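Local coordinates for protein pyruvate kinase (Toxoplasma gondii, PDB 3GG8) that probably catalyses the last step of glycolysis, the transfer of phosphate from phosphoenolpyruvate to ADP, giving pyruvate and ATP, at residues L165-V170 and T179-T184; A411-L416 and P431-L436; T422-A427 and Q449-V454. One frame throughout, in Å; residues are numbered along the deposited sequence.

Interaction 1: residues L165-V170 and T179-T184; sequences LSVKVV and TQAQNT
Val167 lies against Thr179 on the tightly packed side of this antiparallel hairpin, its CB 3.5 Å from Thr179 OG1, and the two side chains meet obliquely. Thr179 OG1 sits between its own backbone N and carbonyl carbon (chi1 72°), a rotation that lays it beside Val167 while it also bonds to Leu126 O on the neighbouring strand. Leu165 continues this buried face, touching Ala181 CB with CD1 at 4.0 Å, and strand 157-160 flanks it. Val167 with Ala181 and Val169 with Thr179 are non-hydrogen-bonded pairs. Between them comes the hydrogen-bonded pair Lys168 and Gln180, with Lys168 N to Gln180 O and Gln180 N to Lys168 O both 2.9 Å.

The face carrying Lys168 and Gln180 is looser. Lys168 leads its amine away into the open, and Val170 CG2 rests on Gln180 CB at 4.0 Å. Gln182 curls back here: with chi2 bent (-51°), its NE2 donates to Gln180 O at 3.0 Å and packs over Lys168 CB at 3.4 Å. Lys168 N and Gln182 NE2 thus grip Gln180 O from opposite faces of its plane. Where the second strand gives way to loop, Gln182 N still donates to Ser166 O, a short bond of 2.6 Å. That bond alone carries the pairing one residue past strand 176-181, while the second donor on Gln180 O satisfies that carbonyl further and folds the Gln182 amide back over the strand.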
ATOM      1  N   LEU C 165      49.576  13.070  -6.721  1.00 39.05           N
ATOM      2  CA  LEU C 165      50.265  12.223  -7.675  1.00 38.05           C
ATOM      3  C   LEU C 165      49.696  10.830  -7.542  1.00 37.82           C
ATOM      4  O   LEU C 165      49.470  10.342  -6.422  1.00 37.06           O
ATOM      5  CB  LEU C 165      51.770  12.218  -7.392  1.00 37.90           C
ATOM      6  CG  LEU C 165      52.682  11.230  -8.124  1.00 37.46           C
ATOM      7  CD1 LEU C 165      52.811  11.516  -9.630  1.00 38.22           C
ATOM      8  CD2 LEU C 165      54.038  11.246  -7.466  1.00 37.33           C
ATOM      9  N   SER C 166      49.452  10.217  -8.697  1.00 37.22           N
ATOM     10  CA  SER C 166      48.977   8.856  -8.781  1.00 37.00           C
ATOM     11  C   SER C 166      49.983   8.012  -9.555  1.00 36.75           C
ATOM     12  O   SER C 166      50.331   8.339 -10.698  1.00 36.65           O
ATOM     13  CB  SER C 166      47.612   8.817  -9.454  1.00 36.94           C
ATOM     14  OG  SER C 166      47.201   7.482  -9.651  1.00 38.53           O
ATOM     15  N   VAL C 167      50.464   6.946  -8.919  1.00 35.96           N
ATOM     16  CA  VAL C 167      51.359   6.000  -9.578  1.00 36.13           C
ATOM     17  C   VAL C 167      50.710   4.609  -9.671  1.00 36.21           C
ATOM     18  O   VAL C 167      49.985   4.187  -8.758  1.00 35.72           O
ATOM     19  CB  VAL C 167      52.772   5.934  -8.911  1.00 36.17           C
ATOM     20  CG1 VAL C 167      53.461   7.308  -8.931  1.00 36.24           C
ATOM     21  CG2 VAL C 167      52.696   5.402  -7.482  1.00 36.10           C
ATOM     22  N   LYS C 168      50.947   3.922 -10.792  1.00 36.34           N
ATOM     23  CA  LYS C 168      50.546   2.519 -10.946  1.00 36.56           C
ATOM     24  C   LYS C 168      51.759   1.640 -10.646  1.00 35.78           C
ATOM     25  O   LYS C 168      52.856   1.909 -11.146  1.00 35.97           O
ATOM     26  CB  LYS C 168      50.034   2.242 -12.372  1.00 37.22           C
ATOM     27  CG  LYS C 168      49.050   1.061 -12.494  1.00 39.08           C
ATOM     28  CD  LYS C 168      49.248   0.254 -13.787  1.00 42.64           C
ATOM     29  CE  LYS C 168      48.430   0.782 -14.981  1.00 45.43           C
ATOM     30  NZ  LYS C 168      46.954   0.504 -14.867  1.00 46.66           N
ATOM     31  N   VAL C 169      51.564   0.605  -9.831  1.00 34.76           N
ATOM     32  CA  VAL C 169      52.644  -0.338  -9.489  1.00 34.25           C
ATOM     33  C   VAL C 169      52.991  -1.245 -10.685  1.00 33.95           C
ATOM     34  O   VAL C 169      52.120  -1.899 -11.254  1.00 33.76           O
ATOM     35  CB  VAL C 169      52.309  -1.205  -8.230  1.00 33.93           C
ATOM     36  CG1 VAL C 169      53.422  -2.201  -7.944  1.00 34.56           C
ATOM     37  CG2 VAL C 169      52.059  -0.333  -7.005  1.00 33.37           C
ATOM     38  N   VAL C 170      54.271  -1.277 -11.040  1.00 33.71           N
ATOM     39  CA  VAL C 170      54.748  -2.034 -12.193  1.00 34.05           C
ATOM     40  C   VAL C 170      55.473  -3.320 -11.746  1.00 34.38           C
ATOM     41  O   VAL C 170      55.351  -4.370 -12.387  1.00 34.61           O
ATOM     42  CB  VAL C 170      55.632  -1.130 -13.114  1.00 33.75           C
ATOM     43  CG1 VAL C 170      56.508  -1.951 -14.045  1.00 34.82           C
ATOM     44  CG2 VAL C 170      54.749  -0.187 -13.926  1.00 33.52           C
ATOM     45  N   THR C 179      57.231   2.027  -9.683  1.00 30.51           N
ATOM     46  CA  THR C 179      55.932   2.561 -10.041  1.00 31.42           C
ATOM     47  C   THR C 179      56.052   3.439 -11.278  1.00 32.05           C
ATOM     48  O   THR C 179      57.157   3.744 -11.731  1.00 32.08           O
ATOM     49  CB  THR C 179      55.274   3.350  -8.882  1.00 31.47           C
ATOM     50  OG1 THR C 179      55.950   4.598  -8.690  1.00 31.39           O
ATOM     51  CG2 THR C 179      55.291   2.558  -7.586  1.00 31.54           C
ATOM     52  N   GLN C 180      54.908   3.836 -11.819  1.00 32.70           N
ATOM     53  CA  GLN C 180      54.884   4.683 -12.986  1.00 33.73           C
ATOM     54  C   GLN C 180      53.852   5.797 -12.799  1.00 34.08           C
ATOM     55  O   GLN C 180      52.682   5.522 -12.532  1.00 34.14           O
ATOM     56  CB  GLN C 180      54.549   3.820 -14.189  1.00 34.12           C
ATOM     57  CG  GLN C 180      54.929   4.399 -15.516  1.00 35.49           C
ATOM     58  CD  GLN C 180      54.191   3.696 -16.628  1.00 38.43           C
ATOM     59  OE1 GLN C 180      54.768   2.897 -17.367  1.00 38.52           O
ATOM     60  NE2 GLN C 180      52.887   3.958 -16.725  1.00 39.26           N
ATOM     61  N   ALA C 181      54.290   7.048 -12.922  1.00 34.63           N
ATOM     62  CA  ALA C 181      53.411   8.198 -12.709  1.00 35.48           C
ATOM     63  C   ALA C 181      52.250   8.231 -13.709  1.00 36.07           C
ATOM     64  O   ALA C 181      52.462   8.120 -14.908  1.00 35.94           O
ATOM     65  CB  ALA C 181      54.209   9.487 -12.766  1.00 35.53           C
ATOM     66  N   GLN C 182      51.024   8.362 -13.201  1.00 37.24           N
ATOM     67  CA  GLN C 182      49.833   8.398 -14.061  1.00 38.26           C
ATOM     68  C   GLN C 182      49.532   9.822 -14.535  1.00 39.10           C
ATOM     69  O   GLN C 182      48.862  10.024 -15.553  1.00 39.26           O
ATOM     70  CB  GLN C 182      48.605   7.760 -13.386  1.00 37.95           C
ATOM     71  CG  GLN C 182      48.711   6.249 -13.128  1.00 38.16           C
ATOM     72  CD  GLN C 182      49.120   5.452 -14.369  1.00 40.19           C
ATOM     73  OE1 GLN C 182      48.337   5.275 -15.313  1.00 39.87           O
ATOM     74  NE2 GLN C 182      50.360   4.964 -14.367  1.00 40.28           N
ATOM     75  N   ASN C 183      50.044  10.796 -13.782  1.00 39.69           N
ATOM     76  CA  ASN C 183      49.947  12.211 -14.130  1.00 39.96           C
ATOM     77  C   ASN C 183      51.245  12.953 -13.789  1.00 40.06           C
ATOM     78  O   ASN C 183      52.116  12.412 -13.093  1.00 40.27           O
ATOM     79  CB  ASN C 183      48.746  12.854 -13.424  1.00 39.87           C
ATOM     80  CG  ASN C 183      48.871  12.835 -11.908  1.00 40.67           C
ATOM     81  OD1 ASN C 183      48.779  13.875 -11.253  1.00 40.42           O
ATOM     82  ND2 ASN C 183      49.078  11.650 -11.340  1.00 40.58           N
ATOM     83  N   THR C 184      51.373  14.177 -14.304  1.00 40.22           N
ATOM     84  CA  THR C 184      52.460  15.091 -13.940  1.00 40.42           C
ATOM     85  C   THR C 184      52.103  15.865 -12.657  1.00 40.30           C
ATOM     86  O   THR C 184      51.039  16.477 -12.566  1.00 40.31           O
ATOM     87  CB  THR C 184      52.762  16.072 -15.096  1.00 40.66           C
ATOM     88  OG1 THR C 184      53.065  15.322 -16.281  1.00 40.84           O
ATOM     89  CG2 THR C 184      53.942  16.998 -14.753  1.00 40.81           C
TER

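Interaction 2: residues A411-L416 and P431-L436; sequences AIILAL and PMQPIL
Ile413 and Pro431 form part of the apolar centre, the Ile413 CD1 methyl reaching Pro431 CB at 3.8 Å because the chain beyond CG1 is extended (chi2 173°). On the same face Ala415 CB meets Ile435 CG2 at 3.9 Å, and helix 421-427 closes over this group through Ile426, Ala423 and Ala427. The other face holds Leu414 and Leu436, which run side by side and point the same way, Leu414 CD2 lying 4.1 Å from Leu436 CB; helix 465-478 packs on Leu414 there. One residue before Ile413, the side chains of Ile412 and Pro434 cross at about a right angle, with CG2 of Ile412 nearest the ring.

Between the faces runs the parallel backbone pairing. Ile413 serves both ways: its N donates to Pro434 O at 3.0 Å, and its O receives Leu436 N at 2.8 Å. Ala415 N then reaches Leu436 O at 2.9 Å, but from above the carbonyl plane. At the polar margin, Pro434 CD packs against Ala411 O at 3.4 Å, and Pro431 O accepts from Arg37. Two adjacent parallel strands joined through helix 421-427 make a beta-alpha-beta crossover, here in the C-terminal alpha/beta domain of pyruvate kinase.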
ATOM      1  N   ALA C 411       2.202  18.166  19.872  1.00 36.10           N
ATOM      2  CA  ALA C 411       3.190  19.225  19.750  1.00 35.86           C
ATOM      3  C   ALA C 411       4.595  18.664  19.951  1.00 36.16           C
ATOM      4  O   ALA C 411       5.546  19.083  19.275  1.00 36.34           O
ATOM      5  CB  ALA C 411       2.898  20.334  20.734  1.00 35.52           C
ATOM      6  N   ILE C 412       4.732  17.717  20.871  1.00 35.93           N
ATOM      7  CA  ILE C 412       6.029  17.059  21.096  1.00 36.06           C
ATOM      8  C   ILE C 412       5.887  15.611  21.540  1.00 35.38           C
ATOM      9  O   ILE C 412       4.814  15.185  21.964  1.00 34.82           O
ATOM     10  CB  ILE C 412       6.939  17.819  22.123  1.00 36.49           C
ATOM     11  CG1 ILE C 412       6.248  17.955  23.480  1.00 36.07           C
ATOM     12  CG2 ILE C 412       7.398  19.200  21.577  1.00 36.78           C
ATOM     13  CD1 ILE C 412       7.054  18.792  24.460  1.00 37.30           C
ATOM     14  N   ILE C 413       6.986  14.870  21.413  1.00 34.95           N
ATOM     15  CA  ILE C 413       7.098  13.518  21.934  1.00 35.14           C
ATOM     16  C   ILE C 413       8.083  13.544  23.108  1.00 35.16           C
ATOM     17  O   ILE C 413       9.179  14.089  23.012  1.00 35.40           O
ATOM     18  CB  ILE C 413       7.532  12.491  20.830  1.00 35.05           C
ATOM     19  CG1 ILE C 413       6.515  12.475  19.669  1.00 35.03           C
ATOM     20  CG2 ILE C 413       7.683  11.079  21.411  1.00 35.27           C
ATOM     21  CD1 ILE C 413       6.936  11.610  18.455  1.00 35.35           C
ATOM     22  N   LEU C 414       7.669  13.003  24.236  1.00 35.15           N
ATOM     23  CA  LEU C 414       8.562  12.917  25.374  1.00 35.53           C
ATOM     24  C   LEU C 414       9.101  11.494  25.399  1.00 35.34           C
ATOM     25  O   LEU C 414       8.326  10.525  25.377  1.00 34.95           O
ATOM     26  CB  LEU C 414       7.832  13.251  26.675  1.00 35.39           C
ATOM     27  CG  LEU C 414       7.057  14.572  26.770  1.00 36.34           C
ATOM     28  CD1 LEU C 414       6.436  14.747  28.146  1.00 34.65           C
ATOM     29  CD2 LEU C 414       7.950  15.762  26.438  1.00 38.92           C
ATOM     30  N   ALA C 415      10.423  11.375  25.400  1.00 35.27           N
ATOM     31  CA  ALA C 415      11.088  10.080  25.496  1.00 35.58           C
ATOM     32  C   ALA C 415      11.758   9.987  26.850  1.00 36.02           C
ATOM     33  O   ALA C 415      12.798  10.597  27.072  1.00 36.61           O
ATOM     34  CB  ALA C 415      12.113   9.911  24.375  1.00 35.17           C
ATOM     35  N   LEU C 416      11.146   9.260  27.775  1.00 36.19           N
ATOM     36  CA  LEU C 416      11.741   9.055  29.083  1.00 36.05           C
ATOM     37  C   LEU C 416      12.687   7.884  28.964  1.00 36.39           C
ATOM     38  O   LEU C 416      12.287   6.813  28.505  1.00 36.76           O
ATOM     39  CB  LEU C 416      10.675   8.776  30.135  1.00 35.96           C
ATOM     40  CG  LEU C 416       9.866   9.959  30.661  1.00 35.79           C
ATOM     41  CD1 LEU C 416       8.882  10.462  29.585  1.00 34.34           C
ATOM     42  CD2 LEU C 416       9.125   9.544  31.944  1.00 35.64           C
ATOM     43  N   PRO C 431      10.190  11.416  13.438  1.00 35.04           N
ATOM     44  CA  PRO C 431       8.892  12.073  13.579  1.00 35.02           C
ATOM     45  C   PRO C 431       9.025  13.559  13.263  1.00 35.31           C
ATOM     46  O   PRO C 431      10.079  14.165  13.513  1.00 34.90           O
ATOM     47  CB  PRO C 431       8.562  11.878  15.058  1.00 34.50           C
ATOM     48  CG  PRO C 431       9.903  11.789  15.719  1.00 34.38           C
ATOM     49  CD  PRO C 431      10.792  11.096  14.745  1.00 34.43           C
ATOM     50  N   MET C 432       7.971  14.119  12.686  1.00 35.37           N
ATOM     51  CA  MET C 432       7.875  15.542  12.432  1.00 36.15           C
ATOM     52  C   MET C 432       7.895  16.333  13.735  1.00 35.37           C
ATOM     53  O   MET C 432       8.357  17.465  13.764  1.00 35.87           O
ATOM     54  CB  MET C 432       6.595  15.833  11.645  1.00 36.00           C
ATOM     55  CG  MET C 432       6.280  17.313  11.458  1.00 36.89           C
ATOM     56  SD  MET C 432       5.586  17.632   9.835  1.00 39.26           S
ATOM     57  CE  MET C 432       3.956  16.898  10.006  1.00 39.75           C
ATOM     58  N   GLN C 433       7.392  15.737  14.811  1.00 35.32           N
ATOM     59  CA  GLN C 433       7.388  16.383  16.123  1.00 35.12           C
ATOM     60  C   GLN C 433       8.771  16.320  16.751  1.00 34.97           C
ATOM     61  O   GLN C 433       9.477  15.301  16.604  1.00 34.61           O
ATOM     62  CB  GLN C 433       6.389  15.710  17.080  1.00 35.63           C
ATOM     63  CG  GLN C 433       4.914  15.748  16.660  1.00 35.24           C
ATOM     64  CD  GLN C 433       4.590  14.780  15.534  1.00 37.20           C
ATOM     65  OE1 GLN C 433       5.220  13.725  15.402  1.00 37.02           O
ATOM     66  NE2 GLN C 433       3.609  15.141  14.701  1.00 38.10           N
ATOM     67  N   PRO C 434       9.162  17.395  17.473  1.00 34.83           N
ATOM     68  CA  PRO C 434      10.371  17.383  18.289  1.00 34.38           C
ATOM     69  C   PRO C 434      10.329  16.274  19.332  1.00 34.61           C
ATOM     70  O   PRO C 434       9.258  15.954  19.841  1.00 34.77           O
ATOM     71  CB  PRO C 434      10.313  18.732  18.997  1.00 34.70           C
ATOM     72  CG  PRO C 434       9.525  19.598  18.091  1.00 34.15           C
ATOM     73  CD  PRO C 434       8.475  18.697  17.552  1.00 34.62           C
ATOM     74  N   ILE C 435      11.485  15.684  19.634  1.00 34.66           N
ATOM     75  CA  ILE C 435      11.595  14.690  20.698  1.00 34.56           C
ATOM     76  C   ILE C 435      12.345  15.323  21.868  1.00 34.75           C
ATOM     77  O   ILE C 435      13.427  15.868  21.684  1.00 34.93           O
ATOM     78  CB  ILE C 435      12.329  13.400  20.214  1.00 34.87           C
ATOM     79  CG1 ILE C 435      11.665  12.834  18.943  1.00 34.80           C
ATOM     80  CG2 ILE C 435      12.395  12.348  21.327  1.00 33.90           C
ATOM     81  CD1 ILE C 435      12.580  11.910  18.135  1.00 34.30           C
ATOM     82  N   LEU C 436      11.745  15.294  23.058  1.00 34.78           N
ATOM     83  CA  LEU C 436      12.444  15.703  24.259  1.00 34.67           C
ATOM     84  C   LEU C 436      12.748  14.458  25.086  1.00 34.38           C
ATOM     85  O   LEU C 436      11.854  13.835  25.657  1.00 34.19           O
ATOM     86  CB  LEU C 436      11.637  16.745  25.040  1.00 34.98           C
ATOM     87  CG  LEU C 436      12.154  17.271  26.391  1.00 35.05           C
ATOM     88  CD1 LEU C 436      13.547  17.924  26.331  1.00 33.90           C
ATOM     89  CD2 LEU C 436      11.116  18.257  26.971  1.00 35.16           C
TER

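Interaction 3: residues T422-A427 and Q449-V454; sequences TARLIA and QVIRGV
Ala427 O and Arg452 O are joined by one water, which donates to both: 2.9 Å to Ala427 O and 2.6 Å to Arg452 O. Ala427 is the last residue of helix 421-427, so its carbonyl lies at the helix end, where the water supplies a donor; Arg430 adds a weak bond to the same oxygen. The water therefore ties the end of the helix to the turn that leads into strand 454-458.

Beside this bridge the packing becomes close. Ala427 CB presses on Ile451 CG2 at 3.3 Å, tighter than an ordinary van der Waals contact, and it also touches Val454 CG2 at 4.0 Å. Ile451 spreads over two helix residues. Its CG2, set anti to the backbone N (chi1 -50° for CG1), goes to Ala427, while its other branch carries CD1 to the aliphatic stem of Arg424, 3.6 Å from CG. These two side chains cross at a slant, and it is the carbons of Arg424 that do the touching.

Ile451 to Val454 is a type II turn, closed by a weak bond from Val454 N to Ile451 O. Gly453 occupies its third position with phi 95°, where a side chain would jam against the carbonyl oxygen of Arg452. The turn is also fixed from the barrel side: Arg452 NH2 donates to the carbonyls of Val337 and Thr341, its backbone N to Asp342, and Arg37 reaches Gly453 O. On its other side, Gly453 is backbone-bonded to Ile435 within the C-terminal domain. Toward the helix, by contrast, the turn presents aliphatic packing, with a water linking the two carbonyls. Its polar groups are thus matched on both sides, and the face it shares with the helix is apolar.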
ATOM      1  N   THR C 422      15.094   4.266  24.245  1.00 34.86           N
ATOM      2  CA  THR C 422      13.763   4.766  23.934  1.00 35.47           C
ATOM      3  C   THR C 422      13.803   5.991  23.033  1.00 35.53           C
ATOM      4  O   THR C 422      13.060   6.065  22.065  1.00 36.14           O
ATOM      5  CB  THR C 422      12.973   5.092  25.233  1.00 35.56           C
ATOM      6  OG1 THR C 422      12.992   3.947  26.098  1.00 37.20           O
ATOM      7  CG2 THR C 422      11.524   5.459  24.928  1.00 34.78           C
ATOM      8  N   ALA C 423      14.666   6.949  23.359  1.00 35.67           N
ATOM      9  CA  ALA C 423      14.857   8.134  22.533  1.00 35.89           C
ATOM     10  C   ALA C 423      15.342   7.785  21.124  1.00 35.72           C
ATOM     11  O   ALA C 423      14.821   8.298  20.140  1.00 35.75           O
ATOM     12  CB  ALA C 423      15.822   9.086  23.205  1.00 36.58           C
ATOM     13  N   ARG C 424      16.326   6.889  21.040  1.00 35.97           N
ATOM     14  CA  ARG C 424      16.880   6.443  19.759  1.00 35.85           C
ATOM     15  C   ARG C 424      15.854   5.693  18.890  1.00 35.33           C
ATOM     16  O   ARG C 424      15.784   5.912  17.683  1.00 35.08           O
ATOM     17  CB  ARG C 424      18.136   5.591  19.981  1.00 35.72           C
ATOM     18  CG  ARG C 424      19.386   6.450  20.262  1.00 37.10           C
ATOM     19  CD  ARG C 424      20.666   5.631  20.408  1.00 37.39           C
ATOM     20  NE  ARG C 424      20.992   5.419  21.818  1.00 42.62           N
ATOM     21  CZ  ARG C 424      20.874   4.263  22.478  1.00 43.51           C
ATOM     22  NH1 ARG C 424      20.453   3.141  21.877  1.00 44.11           N
ATOM     23  NH2 ARG C 424      21.190   4.234  23.762  1.00 41.96           N
ATOM     24  N   LEU C 425      15.053   4.828  19.503  1.00 34.52           N
ATOM     25  CA  LEU C 425      14.029   4.093  18.752  1.00 34.28           C
ATOM     26  C   LEU C 425      12.984   5.012  18.128  1.00 34.17           C
ATOM     27  O   LEU C 425      12.532   4.759  17.032  1.00 34.12           O
ATOM     28  CB  LEU C 425      13.366   3.021  19.619  1.00 33.96           C
ATOM     29  CG  LEU C 425      14.218   1.792  19.940  1.00 33.35           C
ATOM     30  CD1 LEU C 425      13.472   0.903  20.917  1.00 31.51           C
ATOM     31  CD2 LEU C 425      14.577   1.024  18.667  1.00 31.23           C
ATOM     32  N   ILE C 426      12.601   6.073  18.831  1.00 34.65           N
ATOM     33  CA  ILE C 426      11.637   7.050  18.293  1.00 34.80           C
ATOM     34  C   ILE C 426      12.301   7.899  17.198  1.00 35.63           C
ATOM     35  O   ILE C 426      11.738   8.092  16.109  1.00 35.43           O
ATOM     36  CB  ILE C 426      11.069   7.936  19.420  1.00 34.97           C
ATOM     37  CG1 ILE C 426      10.218   7.085  20.375  1.00 33.85           C
ATOM     38  CG2 ILE C 426      10.279   9.124  18.858  1.00 34.71           C
ATOM     39  CD1 ILE C 426       9.909   7.765  21.646  1.00 33.65           C
ATOM     40  N   ALA C 427      13.512   8.380  17.486  1.00 35.75           N
ATOM     41  CA  ALA C 427      14.264   9.184  16.533  1.00 36.03           C
ATOM     42  C   ALA C 427      14.418   8.448  15.197  1.00 36.21           C
ATOM     43  O   ALA C 427      14.264   9.045  14.128  1.00 36.13           O
ATOM     44  CB  ALA C 427      15.618   9.556  17.105  1.00 35.59           C
ATOM     45  N   GLN C 449      23.279  13.627  22.180  1.00 33.15           N
ATOM     46  CA  GLN C 449      23.547  14.879  21.466  1.00 33.04           C
ATOM     47  C   GLN C 449      23.888  14.594  20.007  1.00 32.72           C
ATOM     48  O   GLN C 449      24.061  15.502  19.205  1.00 31.54           O
ATOM     49  CB  GLN C 449      24.693  15.640  22.136  1.00 32.68           C
ATOM     50  CG  GLN C 449      24.419  16.017  23.587  1.00 33.45           C
ATOM     51  CD  GLN C 449      23.186  16.880  23.746  1.00 34.06           C
ATOM     52  OE1 GLN C 449      23.004  17.876  23.034  1.00 33.75           O
ATOM     53  NE2 GLN C 449      22.340  16.516  24.702  1.00 34.06           N
ATOM     54  N   VAL C 450      23.933  13.306  19.693  1.00 32.39           N
ATOM     55  CA  VAL C 450      24.363  12.787  18.405  1.00 32.07           C
ATOM     56  C   VAL C 450      23.162  12.224  17.585  1.00 31.75           C
ATOM     57  O   VAL C 450      23.329  11.733  16.466  1.00 31.45           O
ATOM     58  CB  VAL C 450      25.540  11.789  18.707  1.00 31.99           C
ATOM     59  CG1 VAL C 450      25.298  10.422  18.232  1.00 31.55           C
ATOM     60  CG2 VAL C 450      26.908  12.368  18.310  1.00 31.00           C
ATOM     61  N   ILE C 451      21.953  12.355  18.148  1.00 31.57           N
ATOM     62  CA  ILE C 451      20.714  11.802  17.582  1.00 31.43           C
ATOM     63  C   ILE C 451      19.858  12.920  16.927  1.00 31.97           C
ATOM     64  O   ILE C 451      19.413  13.838  17.615  1.00 31.37           O
ATOM     65  CB  ILE C 451      19.841  11.069  18.679  1.00 31.70           C
ATOM     66  CG1 ILE C 451      20.653  10.062  19.516  1.00 31.14           C
ATOM     67  CG2 ILE C 451      18.637  10.346  18.056  1.00 31.71           C
ATOM     68  CD1 ILE C 451      21.404   8.994  18.696  1.00 29.61           C
ATOM     69  N   ARG C 452      19.627  12.833  15.607  1.00 32.12           N
ATOM     70  CA  ARG C 452      18.755  13.785  14.916  1.00 32.38           C
ATOM     71  C   ARG C 452      17.340  13.811  15.512  1.00 32.95           C
ATOM     72  O   ARG C 452      16.725  12.772  15.717  1.00 33.60           O
ATOM     73  CB  ARG C 452      18.675  13.500  13.407  1.00 32.67           C
ATOM     74  CG  ARG C 452      18.057  14.653  12.633  1.00 32.57           C
ATOM     75  CD  ARG C 452      17.298  14.268  11.370  1.00 32.86           C
ATOM     76  NE  ARG C 452      18.189  14.029  10.259  1.00 30.93           N
ATOM     77  CZ  ARG C 452      17.861  14.097   8.970  1.00 28.73           C
ATOM     78  NH1 ARG C 452      16.642  14.427   8.567  1.00 28.35           N
ATOM     79  NH2 ARG C 452      18.786  13.839   8.079  1.00 25.44           N
ATOM     80  N   GLY C 453      16.842  15.006  15.800  1.00 33.44           N
ATOM     81  CA  GLY C 453      15.454  15.189  16.165  1.00 34.81           C
ATOM     82  C   GLY C 453      15.240  15.199  17.658  1.00 36.02           C
ATOM     83  O   GLY C 453      14.125  15.447  18.128  1.00 36.31           O
ATOM     84  N   VAL C 454      16.307  14.900  18.394  1.00 36.36           N
ATOM     85  CA  VAL C 454      16.279  14.851  19.848  1.00 36.61           C
ATOM     86  C   VAL C 454      16.888  16.110  20.457  1.00 36.87           C
ATOM     87  O   VAL C 454      17.954  16.536  20.047  1.00 36.59           O
ATOM     88  CB  VAL C 454      17.023  13.577  20.382  1.00 36.18           C
ATOM     89  CG1 VAL C 454      17.146  13.584  21.915  1.00 36.90           C
ATOM     90  CG2 VAL C 454      16.297  12.325  19.941  1.00 35.65           C
TER
HETATM   91  O   HOH W   1      14.499  11.925  14.595  1.00 34.83           O

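In the fold
Interactions 2 and 3 belong to one body: their centres are 9 Å apart, and their segments alternate along the chain. Helix 421-427 of interaction 3 is the crossover helix of interaction 2. Ile435 N lies 3.0 Å from Gly453 O, a probable hydrogen bond, and Ile435 CD1 packs on Ala427 CA at 3.6 Å, so the strand beneath the helix also meets the turn. Interaction 1 stands apart on the other side of the chain's centre, its centre about 54 Å from that of interaction 2 and 47 Å from that of interaction 3. It lies in the small beta domain that, in pyruvate kinases, closes over the active site at the barrel; the other two lie in the C-terminal domain.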